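Local coordinates for protein type VI secretion system component (Escherichia coli O6, PDB 2P5Z) that probably forms part of the type VI secretion apparatus, resembling the T4 phage tail proteins gp27 and gp5 in structure, at residues F43-K54 and Q101-P112. Numbering follows the deposited sequence.
Sequences FRYDIQFTSSDK and QDEARYEVRLEP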
ATOM      1  N   PHE A  43      18.626  -9.730  -9.008  1.00 36.86           N
ATOM      2  CA  PHE A  43      18.977  -8.488  -9.684  1.00 36.56           C
ATOM      3  C   PHE A  43      18.027  -8.140 -10.804  1.00 39.70           C
ATOM      4  O   PHE A  43      17.289  -9.002 -11.273  1.00 41.11           O
ATOM      5  CB  PHE A  43      20.440  -8.463 -10.171  1.00 34.46           C
ATOM      6  CG  PHE A  43      20.806  -9.559 -11.123  1.00 33.96           C
ATOM      7  CD1 PHE A  43      20.505  -9.466 -12.487  1.00 35.55           C
ATOM      8  CD2 PHE A  43      21.503 -10.678 -10.664  1.00 33.92           C
ATOM      9  CE1 PHE A  43      20.869 -10.494 -13.376  1.00 32.66           C
ATOM     10  CE2 PHE A  43      21.872 -11.704 -11.541  1.00 32.63           C
ATOM     11  CZ  PHE A  43      21.558 -11.603 -12.903  1.00 31.02           C
ATOM     12  N   ARG A  44      18.040  -6.876 -11.232  1.00 40.80           N
ATOM     13  CA  ARG A  44      17.213  -6.464 -12.367  1.00 38.92           C
ATOM     14  C   ARG A  44      17.966  -5.475 -13.256  1.00 40.64           C
ATOM     15  O   ARG A  44      18.492  -4.479 -12.765  1.00 45.66           O
ATOM     16  CB  ARG A  44      15.937  -5.836 -11.832  1.00 36.89           C
ATOM     17  CG  ARG A  44      14.859  -5.711 -12.844  1.00 44.69           C
ATOM     18  CD  ARG A  44      13.570  -5.456 -12.145  1.00 53.71           C
ATOM     19  NE  ARG A  44      13.349  -4.045 -11.836  1.00 64.37           N
ATOM     20  CZ  ARG A  44      12.230  -3.568 -11.286  1.00 69.39           C
ATOM     21  NH1 ARG A  44      11.227  -4.397 -10.986  1.00 68.97           N
ATOM     22  NH2 ARG A  44      12.105  -2.263 -11.046  1.00 67.15           N
ATOM     23  N   TYR A  45      18.043  -5.728 -14.556  1.00 42.13           N
ATOM     24  CA  TYR A  45      18.735  -4.780 -15.464  1.00 38.15           C
ATOM     25  C   TYR A  45      17.896  -4.408 -16.669  1.00 39.84           C
ATOM     26  O   TYR A  45      17.610  -5.244 -17.524  1.00 41.54           O
ATOM     27  CB  TYR A  45      20.061  -5.351 -15.946  1.00 35.63           C
ATOM     28  CG  TYR A  45      21.223  -5.069 -15.044  1.00 37.76           C
ATOM     29  CD1 TYR A  45      21.287  -5.593 -13.760  1.00 40.45           C
ATOM     30  CD2 TYR A  45      22.286  -4.305 -15.487  1.00 40.96           C
ATOM     31  CE1 TYR A  45      22.374  -5.342 -12.923  1.00 42.21           C
ATOM     32  CE2 TYR A  45      23.378  -4.060 -14.674  1.00 40.15           C
ATOM     33  CZ  TYR A  45      23.414  -4.562 -13.392  1.00 40.50           C
ATOM     34  OH  TYR A  45      24.500  -4.298 -12.585  1.00 39.41           O
ATOM     35  N   ASP A  46      17.501  -3.148 -16.750  1.00 42.48           N
ATOM     36  CA  ASP A  46      16.804  -2.671 -17.931  1.00 44.57           C
ATOM     37  C   ASP A  46      17.826  -2.080 -18.902  1.00 45.28           C
ATOM     38  O   ASP A  46      18.504  -1.092 -18.603  1.00 43.33           O
ATOM     39  CB  ASP A  46      15.708  -1.681 -17.546  1.00 48.32           C
ATOM     40  CG  ASP A  46      14.609  -2.331 -16.692  1.00 54.27           C
ATOM     41  OD1 ASP A  46      14.027  -3.352 -17.131  1.00 52.15           O
ATOM     42  OD2 ASP A  46      14.332  -1.826 -15.575  1.00 58.11           O
ATOM     43  N   ILE A  47      17.961  -2.736 -20.051  1.00 46.52           N
ATOM     44  CA  ILE A  47      19.021  -2.451 -21.020  1.00 39.61           C
ATOM     45  C   ILE A  47      18.431  -1.981 -22.326  1.00 38.75           C
ATOM     46  O   ILE A  47      17.682  -2.709 -22.981  1.00 40.84           O
ATOM     47  CB  ILE A  47      19.846  -3.705 -21.293  1.00 35.67           C
ATOM     48  CG1 ILE A  47      20.413  -4.256 -19.982  1.00 32.64           C
ATOM     49  CG2 ILE A  47      20.974  -3.395 -22.260  1.00 37.46           C
ATOM     50  CD1 ILE A  47      20.922  -5.669 -20.086  1.00 32.39           C
ATOM     51  N   GLN A  48      18.734  -0.745 -22.699  1.00 43.38           N
ATOM     52  CA  GLN A  48      18.298  -0.250 -24.005  1.00 45.16           C
ATOM     53  C   GLN A  48      19.358  -0.504 -25.045  1.00 42.70           C
ATOM     54  O   GLN A  48      20.559  -0.466 -24.760  1.00 38.51           O
ATOM     55  CB  GLN A  48      17.962   1.231 -23.979  1.00 48.02           C
ATOM     56  CG  GLN A  48      16.653   1.534 -23.321  1.00 53.34           C
ATOM     57  CD  GLN A  48      16.215   2.963 -23.536  1.00 58.14           C
ATOM     58  OE1 GLN A  48      16.669   3.631 -24.464  1.00 62.45           O
ATOM     59  NE2 GLN A  48      15.316   3.439 -22.685  1.00 58.48           N
ATOM     60  N   PHE A  49      18.903  -0.789 -26.251  1.00 42.22           N
ATOM     61  CA  PHE A  49      19.813  -0.999 -27.352  1.00 42.17           C
ATOM     62  C   PHE A  49      19.239  -0.560 -28.690  1.00 42.64           C
ATOM     63  O   PHE A  49      18.017  -0.417 -28.849  1.00 40.04           O
ATOM     64  CB  PHE A  49      20.341  -2.448 -27.391  1.00 41.69           C
ATOM     65  CG  PHE A  49      19.311  -3.504 -27.738  1.00 42.59           C
ATOM     66  CD1 PHE A  49      19.147  -3.933 -29.056  1.00 37.97           C
ATOM     67  CD2 PHE A  49      18.575  -4.138 -26.727  1.00 41.26           C
ATOM     68  CE1 PHE A  49      18.229  -4.948 -29.377  1.00 41.15           C
ATOM     69  CE2 PHE A  49      17.656  -5.144 -27.038  1.00 42.55           C
ATOM     70  CZ  PHE A  49      17.491  -5.560 -28.370  1.00 40.66           C
ATOM     71  N   THR A  50      20.126  -0.335 -29.654  1.00 40.83           N
ATOM     72  CA  THR A  50      19.666  -0.061 -31.010  1.00 42.77           C
ATOM     73  C   THR A  50      20.050  -1.213 -31.891  1.00 41.96           C
ATOM     74  O   THR A  50      20.986  -1.963 -31.572  1.00 37.52           O
ATOM     75  CB  THR A  50      20.211   1.258 -31.583  1.00 44.88           C
ATOM     76  OG1 THR A  50      21.634   1.318 -31.381  1.00 46.62           O
ATOM     77  CG2 THR A  50      19.552   2.435 -30.880  1.00 40.94           C
ATOM     78  N   SER A  51      19.294  -1.369 -32.973  1.00 41.00           N
ATOM     79  CA  SER A  51      19.522  -2.436 -33.937  1.00 46.84           C
ATOM     80  C   SER A  51      19.099  -2.009 -35.352  1.00 50.06           C
ATOM     81  O   SER A  51      18.169  -1.213 -35.526  1.00 49.96           O
ATOM     82  CB  SER A  51      18.753  -3.686 -33.529  1.00 45.34           C
ATOM     83  OG  SER A  51      18.944  -4.732 -34.473  1.00 46.50           O
ATOM     84  N   SER A  52      19.773  -2.566 -36.356  1.00 50.97           N
ATOM     85  CA  SER A  52      19.414  -2.359 -37.768  1.00 52.43           C
ATOM     86  C   SER A  52      18.093  -3.047 -38.094  1.00 48.44           C
ATOM     87  O   SER A  52      17.378  -2.651 -39.011  1.00 48.10           O
ATOM     88  CB  SER A  52      20.503  -2.925 -38.675  1.00 53.36           C
ATOM     89  OG  SER A  52      21.749  -2.922 -37.999  1.00 61.28           O
ATOM     90  N   ASP A  53      17.789  -4.094 -37.340  1.00 47.42           N
ATOM     91  CA  ASP A  53      16.519  -4.793 -37.468  1.00 47.33           C
ATOM     92  C   ASP A  53      15.386  -3.949 -36.839  1.00 47.85           C
ATOM     93  O   ASP A  53      15.339  -3.730 -35.628  1.00 50.75           O
ATOM     94  CB  ASP A  53      16.665  -6.145 -36.796  1.00 43.15           C
ATOM     95  CG  ASP A  53      15.489  -7.048 -37.014  1.00 45.41           C
ATOM     96  OD1 ASP A  53      14.384  -6.577 -37.394  1.00 45.24           O
ATOM     97  OD2 ASP A  53      15.681  -8.262 -36.776  1.00 43.31           O
ATOM     98  N   LYS A  54      14.484  -3.480 -37.685  1.00 47.44           N
ATOM     99  CA  LYS A  54      13.368  -2.652 -37.247  1.00 49.03           C
ATOM    100  C   LYS A  54      12.118  -3.461 -36.885  1.00 49.56           C
ATOM    101  O   LYS A  54      11.036  -2.891 -36.769  1.00 50.96           O
ATOM    102  CB  LYS A  54      13.026  -1.610 -38.317  1.00 45.76           C
ATOM    103  CG  LYS A  54      14.238  -0.872 -38.830  1.00 50.55           C
ATOM    104  CD  LYS A  54      13.905   0.553 -39.235  1.00 55.97           C
ATOM    105  CE  LYS A  54      13.055   0.605 -40.497  1.00 57.54           C
ATOM    106  NZ  LYS A  54      12.518   1.983 -40.681  1.00 59.24           N
ATOM    107  N   GLN A 101      14.727   5.985 -39.519  1.00 59.27           N
ATOM    108  CA  GLN A 101      14.869   5.613 -40.919  1.00 59.87           C
ATOM    109  C   GLN A 101      15.721   4.354 -41.027  1.00 56.15           C
ATOM    110  O   GLN A 101      15.435   3.480 -41.831  1.00 56.40           O
ATOM    111  CB  GLN A 101      15.530   6.767 -41.694  1.00 66.70           C
ATOM    112  CG  GLN A 101      15.617   6.578 -43.214  1.00 71.07           C
ATOM    113  CD  GLN A 101      14.268   6.691 -43.905  1.00 72.51           C
ATOM    114  OE1 GLN A 101      13.390   7.423 -43.454  1.00 76.39           O
ATOM    115  NE2 GLN A 101      14.100   5.968 -45.007  1.00 70.72           N
ATOM    116  N   ASP A 102      16.746   4.246 -40.185  1.00 53.64           N
ATOM    117  CA  ASP A 102      17.710   3.161 -40.325  1.00 55.33           C
ATOM    118  C   ASP A 102      17.863   2.231 -39.124  1.00 56.66           C
ATOM    119  O   ASP A 102      18.514   1.177 -39.219  1.00 53.87           O
ATOM    120  CB  ASP A 102      19.057   3.724 -40.775  1.00 54.03           C
ATOM    121  CG  ASP A 102      18.982   4.267 -42.177  1.00 56.22           C
ATOM    122  OD1 ASP A 102      18.701   3.447 -43.090  1.00 54.75           O
ATOM    123  OD2 ASP A 102      19.126   5.509 -42.352  1.00 56.08           O
ATOM    124  N   GLU A 103      17.246   2.597 -38.007  1.00 55.03           N
ATOM    125  CA  GLU A 103      17.338   1.753 -36.837  1.00 58.10           C
ATOM    126  C   GLU A 103      16.071   1.725 -35.979  1.00 57.75           C
ATOM    127  O   GLU A 103      15.105   2.442 -36.235  1.00 60.11           O
ATOM    128  CB  GLU A 103      18.567   2.129 -36.006  1.00 58.72           C
ATOM    129  CG  GLU A 103      18.753   3.614 -35.815  1.00 67.39           C
ATOM    130  CD  GLU A 103      19.724   3.921 -34.692  1.00 72.86           C
ATOM    131  OE1 GLU A 103      20.643   3.093 -34.462  1.00 73.85           O
ATOM    132  OE2 GLU A 103      19.562   4.984 -34.036  1.00 74.45           O
ATOM    133  N   ALA A 104      16.076   0.854 -34.981  1.00 53.86           N
ATOM    134  CA  ALA A 104      15.019   0.842 -33.993  1.00 51.19           C
ATOM    135  C   ALA A 104      15.637   0.756 -32.622  1.00 48.10           C
ATOM    136  O   ALA A 104      16.747   0.255 -32.475  1.00 49.85           O
ATOM    137  CB  ALA A 104      14.068  -0.302 -34.228  1.00 49.82           C
ATOM    138  N   ARG A 105      14.924   1.278 -31.630  1.00 46.94           N
ATOM    139  CA  ARG A 105      15.386   1.290 -30.243  1.00 45.68           C
ATOM    140  C   ARG A 105      14.584   0.233 -29.486  1.00 43.16           C
ATOM    141  O   ARG A 105      13.382   0.098 -29.696  1.00 39.69           O
ATOM    142  CB  ARG A 105      15.155   2.681 -29.663  1.00 49.21           C
ATOM    143  CG  ARG A 105      15.727   2.965 -28.301  1.00 50.15           C
ATOM    144  CD  ARG A 105      15.601   4.451 -28.059  1.00 55.71           C
ATOM    145  NE  ARG A 105      14.974   4.789 -26.778  1.00 62.04           N
ATOM    146  CZ  ARG A 105      13.816   5.441 -26.645  1.00 60.27           C
ATOM    147  NH1 ARG A 105      13.135   5.839 -27.713  1.00 55.98           N
ATOM    148  NH2 ARG A 105      13.339   5.699 -25.431  1.00 63.17           N
ATOM    149  N   TYR A 106      15.255  -0.532 -28.633  1.00 40.80           N
ATOM    150  CA  TYR A 106      14.608  -1.629 -27.925  1.00 40.97           C
ATOM    151  C   TYR A 106      15.001  -1.624 -26.473  1.00 40.21           C
ATOM    152  O   TYR A 106      16.041  -1.068 -26.120  1.00 38.97           O
ATOM    153  CB  TYR A 106      14.987  -2.999 -28.508  1.00 42.10           C
ATOM    154  CG  TYR A 106      14.555  -3.197 -29.936  1.00 43.75           C
ATOM    155  CD1 TYR A 106      15.440  -2.964 -30.991  1.00 41.56           C
ATOM    156  CD2 TYR A 106      13.260  -3.611 -30.238  1.00 42.66           C
ATOM    157  CE1 TYR A 106      15.047  -3.137 -32.308  1.00 40.35           C
ATOM    158  CE2 TYR A 106      12.855  -3.786 -31.551  1.00 43.49           C
ATOM    159  CZ  TYR A 106      13.753  -3.544 -32.587  1.00 44.59           C
ATOM    160  OH  TYR A 106      13.354  -3.722 -33.903  1.00 45.65           O
ATOM    161  N   GLU A 107      14.184  -2.261 -25.633  1.00 38.47           N
ATOM    162  CA  GLU A 107      14.584  -2.498 -24.251  1.00 39.74           C
ATOM    163  C   GLU A 107      14.366  -3.946 -23.819  1.00 37.15           C
ATOM    164  O   GLU A 107      13.387  -4.579 -24.213  1.00 34.07           O
ATOM    165  CB  GLU A 107      13.876  -1.532 -23.304  1.00 41.85           C
ATOM    166  CG  GLU A 107      14.586  -1.375 -21.972  1.00 49.07           C
ATOM    167  CD  GLU A 107      13.900  -0.378 -21.057  1.00 55.23           C
ATOM    168  OE1 GLU A 107      14.077   0.838 -21.266  1.00 57.77           O
ATOM    169  OE2 GLU A 107      13.195  -0.807 -20.115  1.00 58.78           O
ATOM    170  N   VAL A 108      15.303  -4.481 -23.043  1.00 34.73           N
ATOM    171  CA  VAL A 108      15.094  -5.771 -22.421  1.00 36.78           C
ATOM    172  C   VAL A 108      15.335  -5.724 -20.920  1.00 41.03           C
ATOM    173  O   VAL A 108      16.152  -4.934 -20.426  1.00 35.90           O
ATOM    174  CB  VAL A 108      15.954  -6.906 -23.040  1.00 36.38           C
ATOM    175  CG1 VAL A 108      15.443  -7.288 -24.433  1.00 30.99           C
ATOM    176  CG2 VAL A 108      17.441  -6.534 -23.053  1.00 30.72           C
ATOM    177  N   ARG A 109      14.610  -6.576 -20.195  1.00 42.87           N
ATOM    178  CA  ARG A 109      14.848  -6.741 -18.778  1.00 40.21           C
ATOM    179  C   ARG A 109      15.626  -8.025 -18.569  1.00 37.52           C
ATOM    180  O   ARG A 109      15.240  -9.066 -19.059  1.00 40.70           O
ATOM    181  CB  ARG A 109      13.528  -6.777 -18.013  1.00 44.49           C
ATOM    182  CG  ARG A 109      13.691  -6.981 -16.510  1.00 48.96           C
ATOM    183  CD  ARG A 109      12.450  -6.540 -15.777  1.00 52.34           C
ATOM    184  NE  ARG A 109      12.560  -5.155 -15.330  1.00 54.41           N
ATOM    185  CZ  ARG A 109      11.533  -4.416 -14.934  1.00 51.26           C
ATOM    186  NH1 ARG A 109      10.318  -4.924 -14.951  1.00 53.66           N
ATOM    187  NH2 ARG A 109      11.718  -3.169 -14.545  1.00 49.42           N
ATOM    188  N   LEU A 110      16.737  -7.948 -17.859  1.00 39.38           N
ATOM    189  CA  LEU A 110      17.561  -9.109 -17.621  1.00 39.49           C
ATOM    190  C   LEU A 110      17.536  -9.422 -16.133  1.00 44.99           C
ATOM    191  O   LEU A 110      17.924  -8.598 -15.292  1.00 47.94           O
ATOM    192  CB  LEU A 110      19.000  -8.868 -18.088  1.00 38.96           C
ATOM    193  CG  LEU A 110      19.949 -10.011 -17.690  1.00 39.77           C
ATOM    194  CD1 LEU A 110      19.604 -11.258 -18.508  1.00 38.98           C
ATOM    195  CD2 LEU A 110      21.421  -9.654 -17.865  1.00 36.61           C
ATOM    196  N   GLU A 111      17.042 -10.612 -15.806  1.00 45.15           N
ATOM    197  CA  GLU A 111      16.949 -11.060 -14.424  1.00 43.06           C
ATOM    198  C   GLU A 111      17.570 -12.450 -14.365  1.00 42.42           C
ATOM    199  O   GLU A 111      17.660 -13.134 -15.392  1.00 42.86           O
ATOM    200  CB  GLU A 111      15.489 -11.089 -13.983  1.00 41.76           C
ATOM    201  CG  GLU A 111      14.774  -9.769 -14.147  1.00 44.61           C
ATOM    202  CD  GLU A 111      13.477  -9.684 -13.383  1.00 47.16           C
ATOM    203  OE1 GLU A 111      12.407  -9.736 -14.032  1.00 45.67           O
ATOM    204  OE2 GLU A 111      13.532  -9.549 -12.136  1.00 47.50           O
ATOM    205  N   PRO A 112      17.994 -12.887 -13.170  1.00 41.75           N
ATOM    206  CA  PRO A 112      18.474 -14.258 -13.101  1.00 39.46           C
ATOM    207  C   PRO A 112      17.283 -15.242 -13.118  1.00 40.81           C
ATOM    208  O   PRO A 112      16.109 -14.829 -13.046  1.00 39.65           O
ATOM    209  CB  PRO A 112      19.158 -14.295 -11.741  1.00 37.26           C
ATOM    210  CG  PRO A 112      18.376 -13.373 -10.934  1.00 35.89           C
ATOM    211  CD  PRO A 112      18.016 -12.244 -11.842  1.00 38.50           C
TER
HETATM  212  O   HOH W   1      12.670  -3.246 -19.229  1.00 41.67           O
HETATM  213  O   HOH W   2      13.721   6.099 -22.482  1.00 53.48           O
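Strands 44-51 and 104-111 run antiparallel, paired from Y45 with L110 to S51 with A104, in the phage-baseplate-like part of the chain. I47 and V108 are typical of the hydrogen-bonded pairs, with I47 N 2.9 Å from V108 O.

The sheet face bearing D46, Q48, R105, E107 and R109 is polar. R109 lies alongside D46 in a salt bridge, NE 2.9 Å from OD1, while NH2 takes the syn lone pair of OD2; R36 also holds that carboxylate. The R44 guanidinium stacks flat on R109, planes 18° apart, their like charges probably eased by D46. Extended beyond CG, Q48 brings its amide between two partners: OE1 accepts from R105 NE at 3.1 Å, in the guanidinium plane, and NE2 donates to E107 OE1 at 3.2 Å.

The other face is largely apolar. Y106 CB sits over the F49 ring, 3.8 Å from its centroid, and the Y106 hydroxyl reaches beyond the strand to donate to D53 O. At the far end P112 CD lies over the F43 ring.

Strand 29-38 flanks 44-51 and strand 85-99 flanks 104-111, while F68 of strand 65-70 packs against I47 and L110.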